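Local coordinates for protein type ii site-specific deoxyribonuclease (Klebsiella pneumoniae, PDB 6EKR) that probably cleaves double-stranded DNA at a specific recognition site, as a type IIP restriction endonuclease of the PD-(D/E)xK nuclease class, at residues E90-I95 with K146-D151; A142-W147 with D288-I293; P150-S155 with K183-N188; A189-P194 with S295-Q300. The protein carries 2 engineered substitutions. All coordinates share one frame; numbering follows the deposited sequence.

Contact 1. Residues E90-I95 with K146-D151; sequences ESLRDI and KWMIPD
Arg93 NH1 lies against the start of the Trp147 side chain, 3.3 Å from Trp147 CB and 3.4 Å from Trp147 CG; these are contacts with carbon, not hydrogen bonds. The chain of Arg93 starts away from the 146-151 segment and folds at chi2 (86°), which swings the guanidinium back over the end of helix 132-148. There the carbonyl of Trp147 lies over one guanidinium face, while the indole is met obliquely, the two planes standing 50° apart, so the pair is not a stack. Leu92 is directed toward the 146-151 segment and divides its branches. CD1 reaches the indole edge, near the ring plane, at 4.0 Å from Trp147 CE3, and CD2 lies 4.0 Å from the selenium (SE) of selenomethionine Met148. Ile95 adds CG2 against Met148 CG (4.1 Å) and CD1 against SE. Ile22 and Leu26 of helix 22-39 and Phe85 of helix 78-91 also touch Trp147. The chemistry implies that the end of helix 132-148 is held here by apolar packing of Leu92 and Ile95, while the exposed Arg93 adds a polar group beside Trp147 without a hydrogen bond to the 146-151 segment.

Contact 2. Residues A142-W147 with D288-I293; sequences AAVLKW and DFLFDI
The Phe289 ring has Ile293 CG1 over one face, 3.5 Å above the plane and displaced toward the rim, and Leu145 CD2 approaching it obliquely, 4.2 Å from Phe289 CE2. Tyr264 meets the same ring edge-to-face. The Trp147 indole does not touch the 288-293 segment; Ala143 O, one helical turn back, lies over one of its faces, offset toward the rim. Leu145 CD2 is the methyl that does most of the work: besides Phe289 it touches Ile293 CG2 at 4.0 Å and Leu290 CD2 at 4.3 Å, so a single branch is shared by three residues of the partner helix. With CG anti to the carbonyl carbon (chi1 -77°), Leu145 turns toward that helix although its first bond does not aim there. The two short helical segments cross at -48° with axes 11.3 Å apart. That angle is consistent with ridges-into-grooves packing of ridges spaced four residues apart, such as Phe289 and Ile293. In this PD-(D/E)xK nuclease, helix 286-298 follows strand 283-285, an outermost strand of the mixed sheet, and packs against helix 132-148. A second touching point is Val144 CG2 against Leu290 CD2 at 3.7 Å, the two side chains crossing at about a right angle. On a different side of helix 286-298, Asp292 forms a salt bridge with Arg284.

Contact 3. Residues P150-S155 with K183-N188; sequences PDEIFS and KSAYAN. Engineered in segment 183-188: Ala185 (natural residue Lys), Ala187 (natural residue Lys). With SO4 (sulfate ion), chain C.
Ile153 and Lys183 form a single antiparallel bridge of the hydrogen-bonded type, with CA atoms 4.9 Å apart; Ile153 N gives to Lys183 O at 2.8 Å and Lys183 N to Ile153 O at 2.9 Å. Next to it, the carboxylate of Glu152 reaches across to the turn that follows. Its OE1 accepts the backbone N of Ala185 at 2.8 Å, nearly straight at 175° and met close to the line of the C-O bond. A bend at chi2 (-63°) curls the glutamate toward the turn for this bond. OE2 lies at the edge of the Tyr186 ring, near its plane and 3.9 Å from CE2, with carboxylate and ring planes 79° apart. The methyl of Ala185, an engineered residue (lysine in the natural protein), sits over one face of that ring, offset toward the rim, and also touches Asp151 O at 3.6 Å. Lys183 ends strand 179-183, an outer strand of the mixed five-stranded sheet, and residues 184-188 lead round a hairpin into strand 190-194; the bridge therefore adds one residue of the 150-155 loop to the sheet's edge. The CD1 methyl of Ile153 packs against Ala185 CA, while the Lys183 chain, extended as far as CE and bent at its last torsion, leads away, its NZ bonding Asn188 OD1 at 3.1 Å. Just beyond the bridge the loop binds a sulfate, probably from the crystallisation liquor: Ser155 N donates to sulfate O4 at 2.7 Å, Phe154 N makes a weak bond to the same oxygen, and Lys146 forms a salt bridge with O3.

Contact 4. Residues A189-P194 with S295-Q300; sequences ASVVIP and SFFRSQ
The C-terminal end of helix 286-298 packs on the mixed beta-sheet at strand 190-194, with Val191 directed into the pair of rings of Phe296 and Phe297. Val191 CG1 makes a CH-pi contact: it stands 3.8 Å from the centroid of the Phe296 ring and 23° off the ring normal, over the face but displaced toward CE2, its nearest atom at 3.5 Å. CG1 also touches Phe297 CE2 (3.8 Å), and CG2 meets the edge of the Phe297 ring in its plane. Different first torsions bring the two neighbouring rings together from different directions. Phe296 holds CG anti to its own N (chi1 175°), whereas in Phe297 CG is anti to the carbonyl carbon (chi1 -77°). The rings are then turned so that Phe296 CD2 lies over one face of Phe297, 3.6 Å above its plane, while Phe297 CG lies at the edge of Phe296. Helix packed on sheet is consistent with the alpha/beta core of PD-(D/E)xK nucleases, and here the strand is an inner one, bonded through its backbone to Ile182 of strand 179-183 and to Phe223 of strand 222-227. Ala189, just ahead of the strand, adds its methyl obliquely to the Phe296 ring, 4.4 Å from CZ. Past Phe297 the helix stops in a Schellman motif: Gln300, with positive phi, is the C-prime residue, Gly301 N returns to Phe296 O, and Gln300 N bonds weakly to Phe297 O at 3.0 Å.

How the contacts relate
Contacts 1, 2 and 4 are buried and rest on apolar side chains, contact 1 with an exposed arginine at its margin, whereas contact 3 lies at the surface and is built mainly from backbone and carboxylate hydrogen bonds. Helix 132-148 serves contacts 1 and 2, which touch where Leu92 CD2 meets Leu290 CD1 at 3.9 Å; helix 286-298 serves contacts 2 and 4, joined by Leu145 CD1 against Ile193 CD1 at 3.5 Å. Along the chain contacts 2 and 4 interlock, while contact 3 is nested inside the loop that contact 2 closes. Contacts 3 and 4 sit about 9 Å apart, centre to centre, near the turn of one hairpin, where Ser184 N and Ala189 O probably hydrogen-bond.

Contact 1. Residues E90-I95 with K146-D151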
# COMPACT_ATOMS: atom_id res chain seq x y z
N GLU A 90 -16.35 -27.79 -19.55
CA GLU A 90 -17.73 -28.19 -19.86
C GLU A 90 -18.69 -28.04 -18.69
O GLU A 90 -19.88 -27.83 -18.90
CB GLU A 90 -17.78 -29.62 -20.40
CG GLU A 90 -17.73 -29.68 -21.91
CD GLU A 90 -16.87 -30.83 -22.44
OE1 GLU A 90 -16.37 -31.64 -21.62
OE2 GLU A 90 -16.70 -30.90 -23.67
N SER A 91 -18.17 -28.16 -17.48
CA SER A 91 -18.99 -28.00 -16.29
C SER A 91 -19.44 -26.55 -16.08
O SER A 91 -20.52 -26.30 -15.55
CB SER A 91 -18.29 -28.56 -15.05
OG SER A 91 -16.98 -28.05 -14.95
N LEU A 92 -18.63 -25.59 -16.54
CA LEU A 92 -19.02 -24.18 -16.50
C LEU A 92 -20.26 -23.85 -17.35
O LEU A 92 -21.02 -22.94 -17.01
CB LEU A 92 -17.85 -23.27 -16.90
CG LEU A 92 -16.58 -23.32 -16.04
CD1 LEU A 92 -15.37 -22.81 -16.81
CD2 LEU A 92 -16.77 -22.54 -14.74
N ARG A 93 -20.48 -24.60 -18.43
CA ARG A 93 -21.68 -24.46 -19.27
C ARG A 93 -22.98 -24.87 -18.56
O ARG A 93 -24.04 -24.30 -18.81
CB ARG A 93 -21.54 -25.25 -20.58
CG ARG A 93 -21.01 -24.44 -21.78
CD ARG A 93 -19.48 -24.40 -21.81
NE ARG A 93 -18.97 -23.78 -23.04
CZ ARG A 93 -17.83 -23.10 -23.12
NH1 ARG A 93 -17.07 -22.94 -22.04
NH2 ARG A 93 -17.44 -22.57 -24.28
N ASP A 94 -22.88 -25.87 -17.69
CA ASP A 94 -24.01 -26.29 -16.87
C ASP A 94 -23.68 -26.22 -15.37
O ASP A 94 -23.69 -27.23 -14.65
CB ASP A 94 -24.55 -27.68 -17.30
CG ASP A 94 -23.45 -28.74 -17.42
OD1 ASP A 94 -22.27 -28.46 -17.10
OD2 ASP A 94 -23.76 -29.87 -17.86
N ILE A 95 -23.36 -25.01 -14.91
CA ILE A 95 -23.12 -24.75 -13.49
C ILE A 95 -24.44 -24.42 -12.80
O ILE A 95 -24.59 -24.66 -11.60
CB ILE A 95 -22.06 -23.64 -13.26
CG1 ILE A 95 -21.77 -23.46 -11.76
CG2 ILE A 95 -22.49 -22.32 -13.90
CD1 ILE A 95 -20.61 -22.55 -11.44
N LYS A 146 -15.71 -15.69 -18.81
CA LYS A 146 -16.35 -15.46 -20.10
C LYS A 146 -17.00 -16.73 -20.64
O LYS A 146 -18.00 -16.68 -21.33
CB LYS A 146 -15.33 -14.94 -21.11
CG LYS A 146 -15.93 -14.56 -22.44
CD LYS A 146 -16.60 -13.20 -22.38
CE LYS A 146 -17.03 -12.74 -23.75
NZ LYS A 146 -17.51 -11.34 -23.74
N TRP A 147 -16.40 -17.87 -20.32
CA TRP A 147 -16.97 -19.15 -20.72
C TRP A 147 -18.27 -19.37 -19.98
O TRP A 147 -19.22 -19.92 -20.53
CB TRP A 147 -16.02 -20.29 -20.36
CG TRP A 147 -14.86 -20.45 -21.28
CD1 TRP A 147 -14.80 -20.09 -22.59
CD2 TRP A 147 -13.60 -21.05 -20.97
NE1 TRP A 147 -13.58 -20.41 -23.11
CE2 TRP A 147 -12.82 -21.00 -22.14
CE3 TRP A 147 -13.06 -21.62 -19.82
CZ2 TRP A 147 -11.53 -21.50 -22.19
CZ3 TRP A 147 -11.78 -22.11 -19.87
CH2 TRP A 147 -11.02 -22.05 -21.04
N MSE A 148 -18.29 -18.94 -18.73
CA MSE A 148 -19.37 -19.24 -17.81
C MSE A 148 -20.62 -18.40 -18.04
O MSE A 148 -21.68 -18.93 -18.34
CB MSE A 148 -18.89 -19.07 -16.38
CG MSE A 148 -19.84 -19.60 -15.35
SE MSE A 148 -19.06 -19.43 -13.62
CE MSE A 148 -18.98 -17.50 -13.52
N ILE A 149 -20.49 -17.10 -17.86
CA ILE A 149 -21.62 -16.20 -18.04
C ILE A 149 -21.38 -15.36 -19.27
O ILE A 149 -21.11 -14.18 -19.17
CB ILE A 149 -21.78 -15.26 -16.84
CG1 ILE A 149 -20.48 -14.49 -16.61
CG2 ILE A 149 -22.15 -16.03 -15.60
CD1 ILE A 149 -20.46 -13.66 -15.36
N PRO A 150 -21.47 -15.97 -20.45
CA PRO A 150 -21.05 -15.23 -21.65
C PRO A 150 -22.05 -14.18 -22.13
O PRO A 150 -21.83 -13.58 -23.18
CB PRO A 150 -20.95 -16.32 -22.72
CG PRO A 150 -21.15 -17.62 -22.01
CD PRO A 150 -21.90 -17.33 -20.79
N ASP A 151 -23.12 -13.96 -21.39
CA ASP A 151 -24.17 -13.01 -21.79
C ASP A 151 -24.14 -11.67 -21.04
O ASP A 151 -24.93 -10.77 -21.34
CB ASP A 151 -25.55 -13.65 -21.64
CG ASP A 151 -25.81 -14.74 -22.66
OD1 ASP A 151 -25.26 -14.67 -23.78
OD2 ASP A 151 -26.58 -15.68 -22.33

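Contact 2. Residues A142-W147 with D288-I293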
# COMPACT_ATOMS: atom_id res chain seq x y z
N ALA A 142 -10.52 -13.75 -16.42
CA ALA A 142 -11.34 -13.08 -17.40
C ALA A 142 -11.69 -14.08 -18.48
O ALA A 142 -12.81 -14.07 -19.00
CB ALA A 142 -10.60 -11.90 -17.98
N ALA A 143 -10.75 -14.96 -18.81
CA ALA A 143 -11.03 -16.04 -19.74
C ALA A 143 -12.16 -16.93 -19.21
O ALA A 143 -13.20 -17.05 -19.87
CB ALA A 143 -9.80 -16.84 -20.04
N VAL A 144 -11.98 -17.51 -18.02
CA VAL A 144 -13.00 -18.43 -17.46
C VAL A 144 -14.35 -17.75 -17.24
O VAL A 144 -15.39 -18.31 -17.62
CB VAL A 144 -12.55 -19.26 -16.19
CG1 VAL A 144 -11.05 -19.55 -16.19
CG2 VAL A 144 -12.99 -18.62 -14.89
N LEU A 145 -14.36 -16.57 -16.64
CA LEU A 145 -15.63 -15.89 -16.40
C LEU A 145 -16.41 -15.67 -17.68
O LEU A 145 -17.62 -15.48 -17.66
CB LEU A 145 -15.41 -14.57 -15.67
CG LEU A 145 -15.11 -14.68 -14.18
CD1 LEU A 145 -14.91 -13.32 -13.57
CD2 LEU A 145 -16.24 -15.41 -13.49
N LYS A 146 -15.71 -15.69 -18.81
CA LYS A 146 -16.35 -15.46 -20.10
C LYS A 146 -17.00 -16.73 -20.64
O LYS A 146 -18.00 -16.68 -21.33
CB LYS A 146 -15.33 -14.94 -21.11
CG LYS A 146 -15.93 -14.56 -22.44
CD LYS A 146 -16.60 -13.20 -22.38
CE LYS A 146 -17.03 -12.74 -23.75
NZ LYS A 146 -17.51 -11.34 -23.74
N TRP A 147 -16.40 -17.87 -20.32
CA TRP A 147 -16.97 -19.15 -20.72
C TRP A 147 -18.27 -19.37 -19.98
O TRP A 147 -19.22 -19.92 -20.53
CB TRP A 147 -16.02 -20.29 -20.36
CG TRP A 147 -14.86 -20.45 -21.28
CD1 TRP A 147 -14.80 -20.09 -22.59
CD2 TRP A 147 -13.60 -21.05 -20.97
NE1 TRP A 147 -13.58 -20.41 -23.11
CE2 TRP A 147 -12.82 -21.00 -22.14
CE3 TRP A 147 -13.06 -21.62 -19.82
CZ2 TRP A 147 -11.53 -21.50 -22.19
CZ3 TRP A 147 -11.78 -22.11 -19.87
CH2 TRP A 147 -11.02 -22.05 -21.04
N ASP A 288 -15.78 -22.08 -5.29
CA ASP A 288 -16.99 -21.44 -4.77
C ASP A 288 -17.22 -20.07 -5.41
O ASP A 288 -18.37 -19.63 -5.58
CB ASP A 288 -16.93 -21.28 -3.25
CG ASP A 288 -16.95 -22.61 -2.50
OD1 ASP A 288 -17.43 -23.64 -3.07
OD2 ASP A 288 -16.50 -22.62 -1.33
N PHE A 289 -16.11 -19.41 -5.74
CA PHE A 289 -16.13 -18.11 -6.41
C PHE A 289 -16.96 -18.13 -7.68
O PHE A 289 -17.77 -17.24 -7.89
CB PHE A 289 -14.70 -17.65 -6.75
CG PHE A 289 -14.65 -16.37 -7.55
CD1 PHE A 289 -14.72 -15.13 -6.91
CD2 PHE A 289 -14.54 -16.40 -8.93
CE1 PHE A 289 -14.68 -13.95 -7.64
CE2 PHE A 289 -14.50 -15.23 -9.66
CZ PHE A 289 -14.57 -14.00 -9.01
N LEU A 290 -16.75 -19.14 -8.51
CA LEU A 290 -17.42 -19.21 -9.81
C LEU A 290 -18.90 -19.31 -9.62
O LEU A 290 -19.65 -18.54 -10.22
CB LEU A 290 -16.90 -20.36 -10.65
CG LEU A 290 -15.40 -20.34 -10.94
CD1 LEU A 290 -14.93 -21.70 -11.41
CD2 LEU A 290 -15.08 -19.26 -11.95
N PHE A 291 -19.32 -20.23 -8.76
CA PHE A 291 -20.74 -20.40 -8.46
C PHE A 291 -21.33 -19.13 -7.84
O PHE A 291 -22.38 -18.67 -8.26
CB PHE A 291 -21.02 -21.64 -7.59
CG PHE A 291 -22.44 -21.69 -7.07
CD1 PHE A 291 -23.48 -22.11 -7.88
CD2 PHE A 291 -22.73 -21.27 -5.77
CE1 PHE A 291 -24.80 -22.12 -7.41
CE2 PHE A 291 -24.04 -21.28 -5.28
CZ PHE A 291 -25.07 -21.71 -6.09
N ASP A 292 -20.66 -18.56 -6.84
CA ASP A 292 -21.15 -17.34 -6.23
C ASP A 292 -21.35 -16.21 -7.25
O ASP A 292 -22.37 -15.52 -7.23
CB ASP A 292 -20.24 -16.89 -5.09
CG ASP A 292 -20.33 -17.80 -3.89
OD1 ASP A 292 -21.45 -18.24 -3.56
OD2 ASP A 292 -19.29 -18.07 -3.27
N ILE A 293 -20.38 -16.05 -8.14
CA ILE A 293 -20.46 -15.02 -9.17
C ILE A 293 -21.61 -15.33 -10.12
O ILE A 293 -22.39 -14.44 -10.44
CB ILE A 293 -19.10 -14.84 -9.92
CG1 ILE A 293 -18.09 -14.10 -9.04
CG2 ILE A 293 -19.28 -14.13 -11.28
CD1 ILE A 293 -18.40 -12.63 -8.76

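Contact 3. Residues P150-S155 with K183-N188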
# COMPACT_ATOMS: atom_id res chain seq x y z
N PRO A 150 -21.47 -15.97 -20.45
CA PRO A 150 -21.05 -15.23 -21.65
C PRO A 150 -22.05 -14.18 -22.13
O PRO A 150 -21.83 -13.58 -23.18
CB PRO A 150 -20.95 -16.32 -22.72
CG PRO A 150 -21.15 -17.62 -22.01
CD PRO A 150 -21.90 -17.33 -20.79
N ASP A 151 -23.12 -13.96 -21.39
CA ASP A 151 -24.17 -13.01 -21.79
C ASP A 151 -24.14 -11.67 -21.04
O ASP A 151 -24.93 -10.77 -21.34
CB ASP A 151 -25.55 -13.65 -21.64
CG ASP A 151 -25.81 -14.74 -22.66
OD1 ASP A 151 -25.26 -14.67 -23.78
OD2 ASP A 151 -26.58 -15.68 -22.33
N GLU A 152 -23.23 -11.55 -20.07
CA GLU A 152 -23.10 -10.33 -19.28
C GLU A 152 -22.07 -9.39 -19.90
O GLU A 152 -21.26 -9.82 -20.72
CB GLU A 152 -22.77 -10.67 -17.83
CG GLU A 152 -23.67 -11.77 -17.22
CD GLU A 152 -25.15 -11.39 -17.15
OE1 GLU A 152 -25.49 -10.21 -17.41
OE2 GLU A 152 -25.99 -12.26 -16.84
N ILE A 153 -22.12 -8.12 -19.52
CA ILE A 153 -21.33 -7.07 -20.17
C ILE A 153 -19.94 -6.93 -19.56
O ILE A 153 -19.77 -6.46 -18.44
CB ILE A 153 -22.09 -5.72 -20.18
CG1 ILE A 153 -23.42 -5.87 -20.95
CG2 ILE A 153 -21.23 -4.61 -20.80
CD1 ILE A 153 -24.55 -4.92 -20.53
N PHE A 154 -18.93 -7.36 -20.32
CA PHE A 154 -17.55 -7.36 -19.86
C PHE A 154 -16.80 -6.07 -20.20
O PHE A 154 -15.95 -5.63 -19.42
CB PHE A 154 -16.79 -8.55 -20.46
CG PHE A 154 -17.05 -9.84 -19.75
CD1 PHE A 154 -16.17 -10.29 -18.77
CD2 PHE A 154 -18.16 -10.62 -20.07
CE1 PHE A 154 -16.40 -11.49 -18.11
CE2 PHE A 154 -18.40 -11.81 -19.42
CZ PHE A 154 -17.51 -12.25 -18.44
N SER A 155 -17.13 -5.49 -21.34
CA SER A 155 -16.33 -4.44 -21.97
C SER A 155 -16.65 -3.02 -21.52
O SER A 155 -16.62 -2.09 -22.33
CB SER A 155 -16.48 -4.54 -23.49
OG SER A 155 -17.84 -4.35 -23.86
N LYS A 183 -20.75 -6.15 -15.74
CA LYS A 183 -22.05 -5.51 -15.55
C LYS A 183 -23.17 -6.41 -16.06
O LYS A 183 -23.05 -7.02 -17.12
CB LYS A 183 -22.10 -4.16 -16.27
CG LYS A 183 -23.48 -3.53 -16.30
CD LYS A 183 -23.46 -2.10 -16.80
CE LYS A 183 -24.88 -1.50 -16.88
NZ LYS A 183 -25.58 -1.42 -15.56
N SER A 184 -24.26 -6.47 -15.29
CA SER A 184 -25.42 -7.31 -15.62
C SER A 184 -26.21 -6.75 -16.78
O SER A 184 -26.60 -5.57 -16.77
CB SER A 184 -26.34 -7.49 -14.40
OG SER A 184 -27.38 -8.41 -14.70
N ALA A 185 -26.45 -7.60 -17.78
CA ALA A 185 -27.20 -7.21 -18.97
C ALA A 185 -28.64 -6.76 -18.68
O ALA A 185 -29.25 -6.09 -19.51
CB ALA A 185 -27.20 -8.35 -19.96
N TYR A 186 -29.16 -7.12 -17.51
CA TYR A 186 -30.60 -7.09 -17.23
C TYR A 186 -31.03 -6.12 -16.12
O TYR A 186 -32.23 -5.81 -15.99
CB TYR A 186 -31.10 -8.51 -16.93
CG TYR A 186 -30.70 -9.52 -17.99
CD1 TYR A 186 -31.45 -9.66 -19.16
CD2 TYR A 186 -29.56 -10.31 -17.83
CE1 TYR A 186 -31.07 -10.58 -20.15
CE2 TYR A 186 -29.17 -11.23 -18.81
CZ TYR A 186 -29.93 -11.36 -19.96
OH TYR A 186 -29.54 -12.27 -20.92
N ALA A 187 -30.06 -5.66 -15.34
CA ALA A 187 -30.30 -4.70 -14.27
C ALA A 187 -29.07 -3.82 -14.06
O ALA A 187 -27.94 -4.22 -14.38
CB ALA A 187 -30.67 -5.43 -12.98
N ASN A 188 -29.28 -2.62 -13.52
CA ASN A 188 -28.16 -1.74 -13.18
C ASN A 188 -27.41 -2.19 -11.92
O ASN A 188 -27.52 -1.58 -10.84
CB ASN A 188 -28.62 -0.28 -13.05
CG ASN A 188 -27.46 0.66 -12.76
OD1 ASN A 188 -26.48 0.72 -13.51
ND2 ASN A 188 -27.56 1.39 -11.65
S SO4 C . -19.44 -7.27 -23.98
O1 SO4 C . -18.47 -6.90 -25.01
O2 SO4 C . -20.80 -7.05 -24.47
O3 SO4 C . -19.29 -8.68 -23.61
O4 SO4 C . -19.22 -6.44 -22.80

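Contact 4. Residues A189-P194 with S295-Q300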
# COMPACT_ATOMS: atom_id res chain seq x y z
N ALA A 189 -26.66 -3.28 -12.07
CA ALA A 189 -25.77 -3.79 -11.04
C ALA A 189 -24.62 -4.54 -11.70
O ALA A 189 -24.78 -5.13 -12.78
CB ALA A 189 -26.52 -4.69 -10.08
N SER A 190 -23.47 -4.50 -11.05
CA SER A 190 -22.27 -5.13 -11.57
C SER A 190 -21.35 -5.55 -10.45
O SER A 190 -21.41 -4.99 -9.34
CB SER A 190 -21.53 -4.16 -12.49
OG SER A 190 -21.51 -2.87 -11.92
N VAL A 191 -20.50 -6.52 -10.74
CA VAL A 191 -19.45 -6.94 -9.81
C VAL A 191 -18.12 -6.30 -10.16
O VAL A 191 -17.90 -5.86 -11.29
CB VAL A 191 -19.28 -8.46 -9.78
CG1 VAL A 191 -20.59 -9.12 -9.45
CG2 VAL A 191 -18.73 -8.98 -11.10
N VAL A 192 -17.25 -6.23 -9.17
CA VAL A 192 -15.90 -5.74 -9.33
C VAL A 192 -14.99 -6.77 -8.68
O VAL A 192 -15.07 -7.00 -7.47
CB VAL A 192 -15.71 -4.39 -8.64
CG1 VAL A 192 -14.27 -3.94 -8.76
CG2 VAL A 192 -16.63 -3.35 -9.24
N ILE A 193 -14.15 -7.40 -9.49
CA ILE A 193 -13.29 -8.48 -9.00
C ILE A 193 -11.81 -8.06 -8.92
O ILE A 193 -11.08 -8.13 -9.91
CB ILE A 193 -13.48 -9.76 -9.82
CG1 ILE A 193 -14.97 -10.13 -9.84
CG2 ILE A 193 -12.62 -10.89 -9.24
CD1 ILE A 193 -15.42 -10.91 -11.06
N PRO A 194 -11.37 -7.61 -7.73
CA PRO A 194 -9.96 -7.32 -7.54
C PRO A 194 -9.18 -8.62 -7.45
O PRO A 194 -9.47 -9.47 -6.61
CB PRO A 194 -9.93 -6.59 -6.19
CG PRO A 194 -11.35 -6.28 -5.86
CD PRO A 194 -12.15 -7.33 -6.51
N SER A 295 -24.23 -17.27 -9.51
CA SER A 295 -25.42 -17.10 -8.70
C SER A 295 -25.87 -15.64 -8.67
O SER A 295 -27.06 -15.37 -8.82
CB SER A 295 -25.14 -17.63 -7.29
OG SER A 295 -26.07 -17.12 -6.34
N PHE A 296 -24.91 -14.72 -8.52
CA PHE A 296 -25.17 -13.27 -8.48
C PHE A 296 -25.89 -12.81 -9.72
O PHE A 296 -26.85 -12.03 -9.64
CB PHE A 296 -23.86 -12.48 -8.33
CG PHE A 296 -24.04 -10.97 -8.41
CD1 PHE A 296 -24.29 -10.23 -7.26
CD2 PHE A 296 -23.94 -10.30 -9.62
CE1 PHE A 296 -24.46 -8.85 -7.32
CE2 PHE A 296 -24.10 -8.92 -9.70
CZ PHE A 296 -24.35 -8.19 -8.55
N PHE A 297 -25.42 -13.28 -10.87
CA PHE A 297 -25.97 -12.85 -12.14
C PHE A 297 -27.26 -13.57 -12.51
O PHE A 297 -28.12 -12.99 -13.19
CB PHE A 297 -24.92 -12.94 -13.24
CG PHE A 297 -23.92 -11.82 -13.21
CD1 PHE A 297 -24.23 -10.59 -13.78
CD2 PHE A 297 -22.69 -11.99 -12.59
CE1 PHE A 297 -23.32 -9.55 -13.75
CE2 PHE A 297 -21.78 -10.96 -12.55
CZ PHE A 297 -22.09 -9.73 -13.13
N ARG A 298 -27.41 -14.82 -12.05
CA ARG A 298 -28.68 -15.53 -12.18
C ARG A 298 -29.73 -14.75 -11.39
O ARG A 298 -30.82 -14.47 -11.90
CB ARG A 298 -28.56 -16.98 -11.69
CG ARG A 298 -29.89 -17.73 -11.60
CD ARG A 298 -29.72 -19.25 -11.50
NE ARG A 298 -28.96 -19.70 -10.33
CZ ARG A 298 -28.70 -20.98 -10.05
NH1 ARG A 298 -29.15 -21.96 -10.83
NH2 ARG A 298 -27.99 -21.29 -8.97
N SER A 299 -29.37 -14.38 -10.17
CA SER A 299 -30.19 -13.50 -9.34
C SER A 299 -30.45 -12.12 -9.97
O SER A 299 -31.37 -11.41 -9.57
CB SER A 299 -29.53 -13.34 -7.97
OG SER A 299 -30.18 -12.34 -7.21
N GLN A 300 -29.63 -11.75 -10.96
CA GLN A 300 -29.73 -10.45 -11.64
C GLN A 300 -29.26 -9.27 -10.75
O GLN A 300 -29.45 -8.10 -11.09
CB GLN A 300 -31.15 -10.25 -12.23
CG GLN A 300 -31.49 -11.26 -13.37
CD GLN A 300 -33.00 -11.45 -13.64
OE1 GLN A 300 -33.76 -10.48 -13.72
NE2 GLN A 300 -33.41 -12.71 -13.80